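Local coordinates for ABC transporter, periplasmic substrate-binding protein (Thermotoga maritima, PDB 2HPG) that probably captures a small organic solute in the periplasm and delivers it to a tripartite ATP-independent (TRAP) transporter, at residues 142-147 with 159-164; 186-191 with 210-215. One frame throughout, in Å; residues are numbered along the deposited sequence.

Contact 1 (142-147 with 159-164); sequences RHFVTN and LRIRTP
R142, F144 and T146 of strand 142-146 meet I161 of the short strand 160-162 and P164 just beyond it; the strands run at 127° with 8.6 Å between their axes at closest approach. That spacing is too wide for direct pairing: strand 199-202 lies between the two in the sheet, antiparallel to the first and parallel to the second, so the contact is made by side chains.

The apolar half centres on I161, which works with both of its branches. With CG1 beside the backbone N (chi1 -63°), CG2 is carried to the rim of the F144 ring, near the ring plane and 4.1 Å from CE1, while I161 CD1 reaches the methyl T146 CG2 at 3.9 Å. The hydroxyl of T146 turns to the carbonyl of K148, leaving the methyl to pack. F144 meets H224 of strand 218-234 as well.

At the other end R142 bends at chi3 (73°), and its NH2 comes within 3.6 Å of P164 CD; W169 of helix 167-176 touches both residues. The R162 guanidinium lies with one face beneath P164 N, and its NH2 is 4.0 Å from R142 NH2. Water 1 sits at the edge of both guanidinium groups, in plane with each, accepting from R142 NH2 at 3.1 Å and, weakly, from R162 NH2 at 2.6 Å. E201 anchors R142 by a salt bridge and also takes the hydroxyl of T163, whereas R162 NH1 is held by the carbonyl of V183.

Two fixed arginines converging on one water make a donor-rich spot, consistent with the arginine-lined sites that hold carboxylate ligands in TRAP solute-binding proteins.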
ATOM      1  N   ARG A 142       0.486  -1.509   9.430  1.00 14.82           N
ATOM      2  CA  ARG A 142       1.733  -2.185   9.674  1.00 15.18           C
ATOM      3  C   ARG A 142       2.227  -1.841  11.062  1.00 14.72           C
ATOM      4  O   ARG A 142       2.043  -0.712  11.549  1.00 13.08           O
ATOM      5  CB  ARG A 142       2.742  -1.793   8.594  1.00 15.11           C
ATOM      6  CG  ARG A 142       2.344  -2.389   7.265  1.00 16.25           C
ATOM      7  CD  ARG A 142       3.023  -1.797   6.083  1.00 18.11           C
ATOM      8  NE  ARG A 142       4.429  -2.186   5.959  1.00 20.25           N
ATOM      9  CZ  ARG A 142       4.952  -2.987   5.024  1.00 18.76           C
ATOM     10  NH1 ARG A 142       4.210  -3.542   4.092  1.00 18.50           N
ATOM     11  NH2 ARG A 142       6.260  -3.194   5.013  1.00 19.77           N
ATOM     12  N   HIS A 143       2.842  -2.838  11.704  1.00 13.72           N
ATOM     13  CA  HIS A 143       3.297  -2.748  13.095  1.00 13.33           C
ATOM     14  C   HIS A 143       4.720  -3.272  13.140  1.00 12.61           C
ATOM     15  O   HIS A 143       5.127  -3.961  12.227  1.00 12.17           O
ATOM     16  CB  HIS A 143       2.391  -3.617  13.993  1.00 14.25           C
ATOM     17  CG  HIS A 143       0.941  -3.226  13.956  1.00 11.40           C
ATOM     18  ND1 HIS A 143       0.505  -1.959  14.272  1.00 12.52           N
ATOM     19  CD2 HIS A 143      -0.166  -3.939  13.631  1.00 12.19           C
ATOM     20  CE1 HIS A 143      -0.811  -1.901  14.129  1.00 13.92           C
ATOM     21  NE2 HIS A 143      -1.246  -3.097  13.762  1.00 12.62           N
ATOM     22  N   PHE A 144       5.480  -2.946  14.171  1.00 13.03           N
ATOM     23  CA  PHE A 144       6.850  -3.453  14.274  1.00 13.36           C
ATOM     24  C   PHE A 144       6.872  -4.930  14.699  1.00 13.49           C
ATOM     25  O   PHE A 144       6.106  -5.307  15.576  1.00 13.21           O
ATOM     26  CB  PHE A 144       7.650  -2.628  15.266  1.00 14.38           C
ATOM     27  CG  PHE A 144       8.068  -1.293  14.735  1.00 14.20           C
ATOM     28  CD1 PHE A 144       9.120  -1.193  13.852  1.00 15.88           C
ATOM     29  CD2 PHE A 144       7.387  -0.159  15.081  1.00 16.24           C
ATOM     30  CE1 PHE A 144       9.514   0.036  13.348  1.00 16.61           C
ATOM     31  CE2 PHE A 144       7.767   1.066  14.592  1.00 16.17           C
ATOM     32  CZ  PHE A 144       8.833   1.158  13.713  1.00 16.30           C
ATOM     33  N   VAL A 145       7.772  -5.717  14.097  1.00 13.67           N
ATOM     34  CA  VAL A 145       7.914  -7.135  14.394  1.00 14.40           C
ATOM     35  C   VAL A 145       9.369  -7.293  14.809  1.00 14.95           C
ATOM     36  O   VAL A 145      10.271  -7.111  13.999  1.00 14.24           O
ATOM     37  CB  VAL A 145       7.625  -8.067  13.195  1.00 14.58           C
ATOM     38  CG1 VAL A 145       7.204  -9.478  13.724  1.00 12.89           C
ATOM     39  CG2 VAL A 145       6.538  -7.499  12.273  1.00 14.46           C
ATOM     40  N   THR A 146       9.586  -7.598  16.087  1.00 17.16           N
ATOM     41  CA  THR A 146      10.908  -7.508  16.708  1.00 17.49           C
ATOM     42  C   THR A 146      11.098  -8.586  17.795  1.00 18.69           C
ATOM     43  O   THR A 146      10.187  -9.342  18.082  1.00 19.58           O
ATOM     44  CB  THR A 146      11.056  -6.149  17.395  1.00 17.88           C
ATOM     45  OG1 THR A 146      10.047  -6.035  18.412  1.00 19.35           O
ATOM     46  CG2 THR A 146      10.904  -4.960  16.381  1.00 15.26           C
ATOM     47  N   ASN A 147      12.299  -8.654  18.369  1.00 19.70           N
ATOM     48  CA  ASN A 147      12.541  -9.494  19.553  1.00 20.39           C
ATOM     49  C   ASN A 147      12.738  -8.619  20.807  1.00 21.27           C
ATOM     50  O   ASN A 147      13.310  -9.065  21.800  1.00 21.53           O
ATOM     51  CB  ASN A 147      13.723 -10.452  19.332  1.00 19.93           C
ATOM     52  CG  ASN A 147      13.322 -11.704  18.581  1.00 20.37           C
ATOM     53  OD1 ASN A 147      12.293 -12.325  18.882  1.00 19.10           O
ATOM     54  ND2 ASN A 147      14.114 -12.073  17.579  1.00 19.57           N
ATOM     55  N   LEU A 159      18.261  -0.379  16.283  1.00 22.89           N
ATOM     56  CA  LEU A 159      17.645  -1.580  15.721  1.00 22.42           C
ATOM     57  C   LEU A 159      17.597  -1.524  14.192  1.00 21.87           C
ATOM     58  O   LEU A 159      17.042  -0.588  13.626  1.00 21.90           O
ATOM     59  CB  LEU A 159      16.232  -1.807  16.271  1.00 22.87           C
ATOM     60  CG  LEU A 159      16.061  -2.240  17.739  1.00 23.43           C
ATOM     61  CD1 LEU A 159      14.656  -2.772  17.947  1.00 22.39           C
ATOM     62  CD2 LEU A 159      17.068  -3.279  18.175  1.00 24.04           C
ATOM     63  N   ARG A 160      18.167  -2.539  13.543  1.00 20.50           N
ATOM     64  CA  ARG A 160      18.083  -2.668  12.095  1.00 19.88           C
ATOM     65  C   ARG A 160      16.721  -3.258  11.755  1.00 19.08           C
ATOM     66  O   ARG A 160      16.500  -4.434  11.952  1.00 18.77           O
ATOM     67  CB  ARG A 160      19.185  -3.576  11.545  1.00 20.17           C
ATOM     68  CG  ARG A 160      20.617  -3.019  11.630  1.00 20.21           C
ATOM     69  CD  ARG A 160      21.347  -3.390  12.886  1.00 20.67           C
ATOM     70  NE  ARG A 160      21.183  -4.797  13.267  1.00 21.58           N
ATOM     71  CZ  ARG A 160      21.792  -5.829  12.698  1.00 21.52           C
ATOM     72  NH1 ARG A 160      22.674  -5.650  11.721  1.00 22.66           N
ATOM     73  NH2 ARG A 160      21.529  -7.065  13.132  1.00 20.26           N
ATOM     74  N   ILE A 161      15.823  -2.435  11.234  1.00 17.89           N
ATOM     75  CA  ILE A 161      14.460  -2.880  10.870  1.00 17.42           C
ATOM     76  C   ILE A 161      14.254  -2.850   9.363  1.00 17.57           C
ATOM     77  O   ILE A 161      14.414  -1.804   8.721  1.00 17.37           O
ATOM     78  CB  ILE A 161      13.398  -1.953  11.507  1.00 17.43           C
ATOM     79  CG1 ILE A 161      13.461  -2.018  13.042  1.00 16.53           C
ATOM     80  CG2 ILE A 161      12.021  -2.298  11.026  1.00 15.50           C
ATOM     81  CD1 ILE A 161      13.218  -3.425  13.636  1.00 16.74           C
ATOM     82  N   ARG A 162      13.861  -3.980   8.794  1.00 17.49           N
ATOM     83  CA  ARG A 162      13.742  -4.059   7.355  1.00 17.58           C
ATOM     84  C   ARG A 162      12.429  -3.396   6.972  1.00 17.23           C
ATOM     85  O   ARG A 162      11.400  -3.543   7.660  1.00 15.56           O
ATOM     86  CB  ARG A 162      13.905  -5.495   6.827  1.00 18.43           C
ATOM     87  CG  ARG A 162      12.681  -6.163   6.296  1.00 20.08           C
ATOM     88  CD  ARG A 162      12.417  -5.976   4.829  1.00 20.19           C
ATOM     89  NE  ARG A 162      10.993  -5.870   4.647  1.00 21.74           N
ATOM     90  CZ  ARG A 162      10.303  -5.869   3.510  1.00 18.71           C
ATOM     91  NH1 ARG A 162      10.814  -6.106   2.319  1.00 20.21           N
ATOM     92  NH2 ARG A 162       8.998  -5.686   3.614  1.00 18.59           N
ATOM     93  N   THR A 163      12.498  -2.600   5.911  1.00 17.24           N
ATOM     94  CA  THR A 163      11.317  -1.898   5.379  1.00 17.30           C
ATOM     95  C   THR A 163      11.543  -1.785   3.858  1.00 16.97           C
ATOM     96  O   THR A 163      12.675  -1.916   3.414  1.00 15.74           O
ATOM     97  CB  THR A 163      11.148  -0.543   6.100  1.00 18.02           C
ATOM     98  OG1 THR A 163       9.885   0.043   5.765  1.00 17.89           O
ATOM     99  CG2 THR A 163      12.294   0.395   5.755  1.00 17.46           C
ATOM    100  N   PRO A 164      10.474  -1.645   3.050  1.00 17.51           N
ATOM    101  CA  PRO A 164      10.651  -1.577   1.591  1.00 17.78           C
ATOM    102  C   PRO A 164      11.642  -0.496   1.158  1.00 18.97           C
ATOM    103  O   PRO A 164      11.990   0.369   1.953  1.00 19.44           O
ATOM    104  CB  PRO A 164       9.249  -1.291   1.098  1.00 17.81           C
ATOM    105  CG  PRO A 164       8.385  -1.897   2.119  1.00 18.12           C
ATOM    106  CD  PRO A 164       9.046  -1.630   3.408  1.00 17.27           C
TER
HETATM  107  O   HOH W   1       6.646  -5.212   2.713  1.00 18.61           O

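Contact 2 (186-191 with 210-215); sequences GEIYTA and GGLYEV
Y189, in the first turn of helix 188-193, lays its ring against the turn that follows helix 204-209, where a Schellman motif ends the helix at G211 (phi 57°) and leads into the 3-10 segment 212-214. The tight part lies on the inner side. There L212 CD2 tucks against the base of the tyrosine, 3.8 Å from Y189 CB, and the same methyl meets I188 CG2 at 4.1 Å, the two aliphatic chains crossing at about a right angle. Beyond them I188 rests on A200 and L212 on L202, both of strand 199-202.

Y189 has its ring anti to the backbone N (chi1 -168°), which sends it out along the turn. V215 CG2 lies over one face, 4.0 Å from the ring centroid and 19° off the normal, a CH-pi contact, and V215 CG1 touches Y189 CZ at 3.7 Å. At the rim, G211 O is in the ring plane, 3.5 Å from Y189 CE1.

Toward solvent the fit slackens. Y189 OH lies against carbon, 3.5 Å from E214 CB and also beside V215 CG1, while the E214 carboxylate, its chain bent at chi2, leads away from the helix. Cut back to an alanine, Y189 would probably leave V215 CG2 without its ring face and open a gap between helix and turn that L212 could not fill by itself.

Even the backbone joins the packing: L212 CD2 comes to 3.6 Å from Y189 CA.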
ATOM      1  N   GLY A 186      10.918 -12.066   0.563  1.00 23.69           N
ATOM      2  CA  GLY A 186      11.136 -13.505   0.672  1.00 23.55           C
ATOM      3  C   GLY A 186      12.385 -13.861   1.452  1.00 23.06           C
ATOM      4  O   GLY A 186      12.590 -15.027   1.787  1.00 23.58           O
ATOM      5  N   GLU A 187      13.228 -12.870   1.739  1.00 22.58           N
ATOM      6  CA  GLU A 187      14.478 -13.097   2.487  1.00 22.33           C
ATOM      7  C   GLU A 187      14.488 -12.526   3.908  1.00 21.58           C
ATOM      8  O   GLU A 187      15.520 -12.573   4.591  1.00 20.97           O
ATOM      9  CB  GLU A 187      15.655 -12.516   1.696  1.00 22.63           C
ATOM     10  CG  GLU A 187      16.328 -13.519   0.748  1.00 23.91           C
ATOM     11  CD  GLU A 187      17.367 -12.855  -0.107  1.00 25.09           C
ATOM     12  OE1 GLU A 187      18.533 -13.321  -0.110  1.00 27.69           O
ATOM     13  OE2 GLU A 187      17.022 -11.839  -0.763  1.00 28.40           O
ATOM     14  N   ILE A 188      13.352 -11.992   4.367  1.00 20.70           N
ATOM     15  CA  ILE A 188      13.262 -11.427   5.725  1.00 19.99           C
ATOM     16  C   ILE A 188      13.563 -12.517   6.762  1.00 19.54           C
ATOM     17  O   ILE A 188      14.344 -12.314   7.682  1.00 19.00           O
ATOM     18  CB  ILE A 188      11.848 -10.803   6.003  1.00 19.69           C
ATOM     19  CG1 ILE A 188      11.548  -9.621   5.078  1.00 19.09           C
ATOM     20  CG2 ILE A 188      11.731 -10.298   7.441  1.00 19.30           C
ATOM     21  CD1 ILE A 188      10.049  -9.171   5.158  1.00 19.39           C
ATOM     22  N   TYR A 189      12.952 -13.692   6.610  1.00 19.61           N
ATOM     23  CA  TYR A 189      13.214 -14.779   7.552  1.00 19.90           C
ATOM     24  C   TYR A 189      14.724 -15.076   7.648  1.00 20.22           C
ATOM     25  O   TYR A 189      15.287 -15.119   8.753  1.00 20.05           O
ATOM     26  CB  TYR A 189      12.427 -16.033   7.144  1.00 20.20           C
ATOM     27  CG  TYR A 189      12.392 -17.106   8.201  1.00 19.45           C
ATOM     28  CD1 TYR A 189      11.220 -17.391   8.905  1.00 20.61           C
ATOM     29  CD2 TYR A 189      13.521 -17.848   8.495  1.00 20.66           C
ATOM     30  CE1 TYR A 189      11.184 -18.382   9.869  1.00 19.21           C
ATOM     31  CE2 TYR A 189      13.497 -18.824   9.473  1.00 19.73           C
ATOM     32  CZ  TYR A 189      12.330 -19.094  10.148  1.00 20.48           C
ATOM     33  OH  TYR A 189      12.327 -20.090  11.118  1.00 19.09           O
ATOM     34  N   THR A 190      15.372 -15.247   6.488  1.00 20.80           N
ATOM     35  CA  THR A 190      16.832 -15.481   6.406  1.00 20.55           C
ATOM     36  C   THR A 190      17.634 -14.359   7.048  1.00 20.19           C
ATOM     37  O   THR A 190      18.608 -14.601   7.778  1.00 19.34           O
ATOM     38  CB  THR A 190      17.291 -15.572   4.941  1.00 21.53           C
ATOM     39  OG1 THR A 190      16.528 -16.564   4.256  1.00 22.61           O
ATOM     40  CG2 THR A 190      18.774 -15.919   4.836  1.00 20.39           C
ATOM     41  N   ALA A 191      17.238 -13.119   6.766  1.00 20.22           N
ATOM     42  CA  ALA A 191      17.926 -11.961   7.361  1.00 20.22           C
ATOM     43  C   ALA A 191      17.824 -11.935   8.893  1.00 20.46           C
ATOM     44  O   ALA A 191      18.766 -11.554   9.572  1.00 21.12           O
ATOM     45  CB  ALA A 191      17.397 -10.667   6.762  1.00 19.48           C
ATOM     46  N   GLY A 210       4.369 -15.668   6.371  1.00 16.08           N
ATOM     47  CA  GLY A 210       5.817 -15.866   6.278  1.00 16.07           C
ATOM     48  C   GLY A 210       6.438 -16.734   7.370  1.00 16.30           C
ATOM     49  O   GLY A 210       7.681 -16.942   7.371  1.00 15.67           O
ATOM     50  N   GLY A 211       5.608 -17.208   8.310  1.00 15.43           N
ATOM     51  CA  GLY A 211       6.063 -17.979   9.462  1.00 15.44           C
ATOM     52  C   GLY A 211       7.079 -17.235  10.284  1.00 15.88           C
ATOM     53  O   GLY A 211       7.925 -17.832  10.945  1.00 16.25           O
ATOM     54  N   LEU A 212       7.004 -15.915  10.264  1.00 15.95           N
ATOM     55  CA  LEU A 212       8.027 -15.109  10.942  1.00 16.24           C
ATOM     56  C   LEU A 212       7.925 -15.178  12.476  1.00 16.04           C
ATOM     57  O   LEU A 212       8.861 -14.832  13.175  1.00 16.37           O
ATOM     58  CB  LEU A 212       7.961 -13.661  10.446  1.00 15.98           C
ATOM     59  CG  LEU A 212       8.519 -13.473   9.035  1.00 16.12           C
ATOM     60  CD1 LEU A 212       8.135 -12.073   8.500  1.00 19.18           C
ATOM     61  CD2 LEU A 212      10.046 -13.704   9.000  1.00 15.94           C
ATOM     62  N   TYR A 213       6.805 -15.672  12.989  1.00 16.71           N
ATOM     63  CA  TYR A 213       6.647 -15.920  14.415  1.00 17.04           C
ATOM     64  C   TYR A 213       7.654 -16.948  14.962  1.00 16.98           C
ATOM     65  O   TYR A 213       7.892 -17.000  16.165  1.00 16.97           O
ATOM     66  CB  TYR A 213       5.216 -16.384  14.723  1.00 17.69           C
ATOM     67  CG  TYR A 213       4.743 -17.515  13.846  1.00 17.18           C
ATOM     68  CD1 TYR A 213       5.116 -18.830  14.099  1.00 17.70           C
ATOM     69  CD2 TYR A 213       3.907 -17.267  12.773  1.00 16.56           C
ATOM     70  CE1 TYR A 213       4.679 -19.865  13.285  1.00 17.49           C
ATOM     71  CE2 TYR A 213       3.482 -18.293  11.951  1.00 17.91           C
ATOM     72  CZ  TYR A 213       3.858 -19.591  12.219  1.00 18.03           C
ATOM     73  OH  TYR A 213       3.416 -20.603  11.388  1.00 18.19           O
ATOM     74  N   GLU A 214       8.261 -17.725  14.081  1.00 17.01           N
ATOM     75  CA  GLU A 214       9.325 -18.663  14.487  1.00 17.83           C
ATOM     76  C   GLU A 214      10.603 -17.935  14.921  1.00 18.37           C
ATOM     77  O   GLU A 214      11.410 -18.488  15.676  1.00 18.21           O
ATOM     78  CB  GLU A 214       9.649 -19.620  13.353  1.00 18.06           C
ATOM     79  CG  GLU A 214       8.520 -20.537  12.913  1.00 19.48           C
ATOM     80  CD  GLU A 214       8.223 -21.692  13.873  1.00 22.83           C
ATOM     81  OE1 GLU A 214       8.902 -21.795  14.913  1.00 21.06           O
ATOM     82  OE2 GLU A 214       7.309 -22.506  13.572  1.00 21.61           O
ATOM     83  N   VAL A 215      10.799 -16.698  14.458  1.00 18.13           N
ATOM     84  CA  VAL A 215      12.089 -15.995  14.687  1.00 18.11           C
ATOM     85  C   VAL A 215      11.970 -14.606  15.308  1.00 18.44           C
ATOM     86  O   VAL A 215      12.974 -14.028  15.719  1.00 19.12           O
ATOM     87  CB  VAL A 215      12.936 -15.947  13.370  1.00 18.09           C
ATOM     88  CG1 VAL A 215      13.573 -17.299  13.115  1.00 18.15           C
ATOM     89  CG2 VAL A 215      12.090 -15.450  12.133  1.00 16.78           C
TER

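Overall arrangement
Both contacts lie on the same side of the chain's centre, about 12 Å apart between centres, and strand 199-202 serves both: it separates the strands of contact 1 and backs I188 and L212 of contact 2. Contact 1 is buried and mixed, part apolar, part guanidinium and water. Contact 2 is nearer the surface, seals a helix start against a turn, and relies on apolar and CH-pi packing. They touch at two points. N147 ND2 probably hydrogen-bonds V215 O at 2.9 Å, tying the end of strand 142-146 to the turn, and R162 NE packs on I188 CD1 at 3.5 Å, so the helix of contact 2 lies against the arginine end of contact 1.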